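Local coordinates for alternansucrase (Leuconostoc mesenteroides, PDB 6HVG), which is a large multidomain enzyme of glycoside hydrolase family 70, combining a domain of the TIM-barrel clan with choline-binding-type repeats and a bound calcium ion, at residues R1174-E1177 and R1178-L1182; G564-D567 and T568-G571. All blocks are in the same frame, centred on the assembly; numbering follows the deposited sequence.

Contact 1: residues R1174-E1177 and R1178-L1182; sequences RVDE and RGNQL
Two backbone N-H groups converge on OD1 of Asp-1176. Asn-1180 N approaches OD1 at 3.2 Å from above the carboxylate plane, 45° out of it, while Arg-1178 N adds a weak bond to the same oxygen. With CG set between the backbone N and the carbonyl carbon (chi1 64°), the carboxylate folds back over the turn that its own residue opens. That turn, Asp-1176 to Gly-1179, is of type I, closed by Gly-1179 N on Asp-1176 O at 2.8 Å. Glycine suits the last position because its phi is positive, and the return bond of Asp-1176 N to Asn-1180 O (3.1 Å) completes the type I turn with G1 beta bulge. Further along, Leu-1182 N bonds to Arg-1174 O at 3.2 Å. Beside this bond Leu-1182 CD1 sits over the centre of one face of the Arg-1174 guanidinium, 3.7 Å above its plane; the bend at chi2 (78°) turns the arginine so that this apolar methyl meets its face. The guanidinium itself bonds to Glu-520 O, Asp-521 O and Gln-528 OE1. Glu-1177 runs alongside Arg-1178, but its carboxylate bonds to Ser-574 and Leu-527 N and Arg-1178 NH2 reaches Asp-570 O; the two charges probably attract but form no salt bridge. Asp-1176 thus serves the reversal with both backbone and side chain, and the nearby N-H dipoles would probably stabilise its negative charge.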
loop_
_atom_site.group_PDB
_atom_site.type_symbol
_atom_site.label_atom_id
_atom_site.label_comp_id
_atom_site.label_asym_id
_atom_site.label_seq_id
_atom_site.Cartn_x
_atom_site.Cartn_y
_atom_site.Cartn_z
ATOM N N ARG A 1174 14.725 10.713 0.640
ATOM C CA ARG A 1174 13.798 9.621 0.304
ATOM C C ARG A 1174 13.801 8.571 1.386
ATOM O O ARG A 1174 14.842 8.042 1.736
ATOM C CB ARG A 1174 14.174 8.997 -1.019
ATOM C CG ARG A 1174 13.298 7.855 -1.483
ATOM C CD ARG A 1174 11.985 8.361 -2.065
ATOM N NE ARG A 1174 11.245 7.272 -2.666
ATOM C CZ ARG A 1174 10.628 6.323 -1.966
ATOM N NH1 ARG A 1174 10.621 6.336 -0.625
ATOM N NH2 ARG A 1174 9.995 5.353 -2.611
ATOM N N VAL A 1175 12.616 8.301 1.936
ATOM C CA VAL A 1175 12.480 7.457 3.128
ATOM C C VAL A 1175 11.348 6.481 2.977
ATOM O O VAL A 1175 10.450 6.676 2.146
ATOM C CB VAL A 1175 12.165 8.276 4.382
ATOM C CG1 VAL A 1175 13.358 9.097 4.806
ATOM C CG2 VAL A 1175 10.965 9.179 4.144
ATOM N N ASP A 1176 11.404 5.439 3.806
ATOM C CA ASP A 1176 10.323 4.458 3.921
ATOM C C ASP A 1176 9.333 4.911 4.986
ATOM O O ASP A 1176 9.488 5.993 5.562
ATOM C CB ASP A 1176 10.872 3.051 4.199
ATOM C CG ASP A 1176 11.594 2.922 5.537
ATOM O OD1 ASP A 1176 11.413 3.757 6.442
ATOM O OD2 ASP A 1176 12.335 1.938 5.717
ATOM N N GLU A 1177 8.295 4.123 5.225
ATOM C CA GLU A 1177 7.229 4.552 6.139
ATOM C C GLU A 1177 7.710 4.960 7.524
ATOM O O GLU A 1177 7.102 5.829 8.147
ATOM C CB GLU A 1177 6.183 3.463 6.267
ATOM C CG GLU A 1177 6.674 2.221 6.998
ATOM C CD GLU A 1177 5.739 1.060 6.795
ATOM O OE1 GLU A 1177 5.591 0.613 5.642
ATOM O OE2 GLU A 1177 5.143 0.632 7.779
ATOM N N ARG A 1178 8.808 4.363 7.985
ATOM C CA ARG A 1178 9.403 4.714 9.286
ATOM C C ARG A 1178 10.351 5.910 9.264
ATOM O O ARG A 1178 10.963 6.239 10.286
ATOM C CB ARG A 1178 10.159 3.514 9.869
ATOM C CG ARG A 1178 9.269 2.343 10.246
ATOM C CD ARG A 1178 10.066 1.202 10.827
ATOM N NE ARG A 1178 9.203 0.145 11.320
ATOM C CZ ARG A 1178 8.568 -0.742 10.554
ATOM N NH1 ARG A 1178 8.684 -0.715 9.231
ATOM N NH2 ARG A 1178 7.776 -1.656 11.121
ATOM N N GLY A 1179 10.512 6.546 8.118
ATOM C CA GLY A 1179 11.420 7.684 8.020
ATOM C C GLY A 1179 12.902 7.321 7.986
ATOM O O GLY A 1179 13.747 8.133 8.290
ATOM N N ASN A 1180 13.202 6.092 7.605
ATOM C CA ASN A 1180 14.561 5.637 7.432
ATOM C C ASN A 1180 14.932 5.747 5.988
ATOM O O ASN A 1180 14.168 5.395 5.097
ATOM C CB ASN A 1180 14.717 4.192 7.869
ATOM C CG ASN A 1180 14.539 4.026 9.354
ATOM O OD1 ASN A 1180 14.917 4.904 10.132
ATOM N ND2 ASN A 1180 13.950 2.897 9.760
ATOM N N GLN A 1181 16.129 6.244 5.758
ATOM C CA GLN A 1181 16.596 6.489 4.412
ATOM C C GLN A 1181 16.569 5.177 3.661
ATOM O O GLN A 1181 16.973 4.155 4.228
ATOM C CB GLN A 1181 18.014 7.041 4.518
ATOM C CG GLN A 1181 18.666 7.413 3.220
ATOM C CD GLN A 1181 19.994 8.089 3.433
ATOM O OE1 GLN A 1181 20.132 8.953 4.293
ATOM N NE2 GLN A 1181 20.965 7.746 2.601
ATOM N N LEU A 1182 16.099 5.191 2.410
ATOM C CA LEU A 1182 16.133 3.970 1.580
ATOM C C LEU A 1182 17.577 3.559 1.411
ATOM O O LEU A 1182 18.455 4.416 1.394
ATOM C CB LEU A 1182 15.490 4.163 0.203
ATOM C CG LEU A 1182 13.971 4.125 0.053
ATOM C CD1 LEU A 1182 13.610 4.178 -1.425
ATOM C CD2 LEU A 1182 13.315 2.911 0.682
HETATM O O HOH W 1 14.929 2.064 4.703
#

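Contact 2: residues G564-D567 and T568-G571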
loop_
_atom_site.group_PDB
_atom_site.type_symbol
_atom_site.label_atom_id
_atom_site.label_comp_id
_atom_site.label_asym_id
_atom_site.label_seq_id
_atom_site.Cartn_x
_atom_site.Cartn_y
_atom_site.Cartn_z
ATOM N N GLY A 564 11.362 7.156 21.749
ATOM C CA GLY A 564 12.417 6.884 20.776
ATOM C C GLY A 564 13.283 5.667 21.068
ATOM O O GLY A 564 14.174 5.363 20.282
ATOM N N SER A 565 13.013 4.943 22.161
ATOM C CA SER A 565 13.896 3.848 22.596
ATOM C C SER A 565 13.952 2.670 21.628
ATOM O O SER A 565 14.827 1.837 21.760
ATOM C CB SER A 565 13.513 3.353 23.995
ATOM O OG SER A 565 12.186 2.856 24.027
ATOM N N LYS A 566 13.022 2.601 20.675
ATOM C CA LYS A 566 13.024 1.567 19.650
ATOM C C LYS A 566 13.274 2.109 18.229
ATOM O O LYS A 566 12.908 1.450 17.245
ATOM C CB LYS A 566 11.686 0.818 19.653
ATOM C CG LYS A 566 11.218 0.272 20.998
ATOM C CD LYS A 566 9.983 -0.600 20.780
ATOM C CE LYS A 566 9.371 -1.139 22.064
ATOM N NZ LYS A 566 10.292 -2.024 22.798
ATOM N N ASP A 567 13.930 3.269 18.107
ATOM C CA ASP A 567 14.191 3.892 16.778
ATOM C C ASP A 567 14.969 3.031 15.784
ATOM O O ASP A 567 14.768 3.141 14.574
ATOM C CB ASP A 567 14.930 5.225 16.926
ATOM C CG ASP A 567 14.004 6.394 17.283
ATOM O OD1 ASP A 567 12.791 6.319 17.034
ATOM O OD2 ASP A 567 14.511 7.403 17.812
ATOM N N THR A 568 15.849 2.170 16.278
ATOM C CA THR A 568 16.705 1.353 15.396
ATOM C C THR A 568 16.080 0.009 14.983
ATOM O O THR A 568 16.682 -0.741 14.216
ATOM C CB THR A 568 18.065 1.056 16.062
ATOM O OG1 THR A 568 17.883 0.066 17.075
ATOM C CG2 THR A 568 18.678 2.324 16.686
ATOM N N THR A 569 14.896 -0.299 15.512
ATOM C CA THR A 569 14.204 -1.558 15.231
ATOM C C THR A 569 12.912 -1.298 14.463
ATOM O O THR A 569 12.559 -0.142 14.168
ATOM C CB THR A 569 13.837 -2.283 16.539
ATOM O OG1 THR A 569 12.798 -1.555 17.213
ATOM C CG2 THR A 569 15.040 -2.403 17.465
ATOM N N ASP A 570 12.195 -2.372 14.139
ATOM C CA ASP A 570 10.889 -2.242 13.476
ATOM C C ASP A 570 9.804 -1.697 14.408
ATOM O O ASP A 570 8.715 -1.359 13.958
ATOM C CB ASP A 570 10.456 -3.571 12.852
ATOM C CG ASP A 570 10.984 -3.754 11.429
ATOM O OD1 ASP A 570 11.522 -2.793 10.835
ATOM O OD2 ASP A 570 10.854 -4.872 10.898
ATOM N N GLY A 571 10.110 -1.606 15.703
ATOM C CA GLY A 571 9.240 -0.954 16.669
ATOM C C GLY A 571 9.176 0.556 16.556
ATOM O O GLY A 571 8.415 1.203 17.255
#
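The flat peptide group at the carbonyl of Lys-566 has two groups of Thr-569 on one side of its plane. Thr-569 N bonds to Lys-566 O at 3.2 Å from well above that plane, 55° out of it, and Thr-569 OG1 lies 3.0 Å from Lys-566 O, less far out on the same side. The backbone bond closes a type I turn from Lys-566 to Thr-569. It overlaps an earlier type I turn, from Gly-564 to Asp-567, sharing Lys-566 and Asp-567; there Asp-567 N bonds to Gly-564 O at 3.0 Å and the positive phi of Gly-564 is one that glycine readily adopts. Thr-569 places OG1 between its backbone N and carbonyl carbon (chi1 70°), which brings the hydroxyl in front of the lysine carbonyl and also under Gly-571 N. That N-H donates to OG1 at 3.1 Å, making an ST turn. The lysine chain then passes Gly-571, with Lys-566 CD 4.2 Å from Gly-571 CA; with no side chain there, glycine leaves it room. Asp-567 uses OD1 to meet Asn-561 ND2, while Asn-561 OD1 takes Lys-566 N, so one amide clasps both residues. Threonine suits position 569 because its hydroxyl can accept from the backbone ahead while staying beside a carbonyl behind, so that a single short side chain couples consecutive reversals in a loop rich in polar groups.

Both contacts are local chain reversals within the family 70 region, but they differ in setting. Contact 1 is partly buried and continues from strand 1166-1175, so apolar packing accompanies its polar bonds. Contact 2 lies at the surface, in the loop between strands 534-537 and 580-582, and relies on backbone and hydroxyl bonding with little packing. A carboxylate organises the first reversal, a threonine hydroxyl the second. With centres about 13 Å apart, they meet where Arg-1178 NH2 probably hydrogen-bonds to Asp-570 O at 3.0 Å. Contact 1 is also nearer the calcium: its Glu-1177 holds Ser-574, the neighbour of the calcium ligand Glu-575.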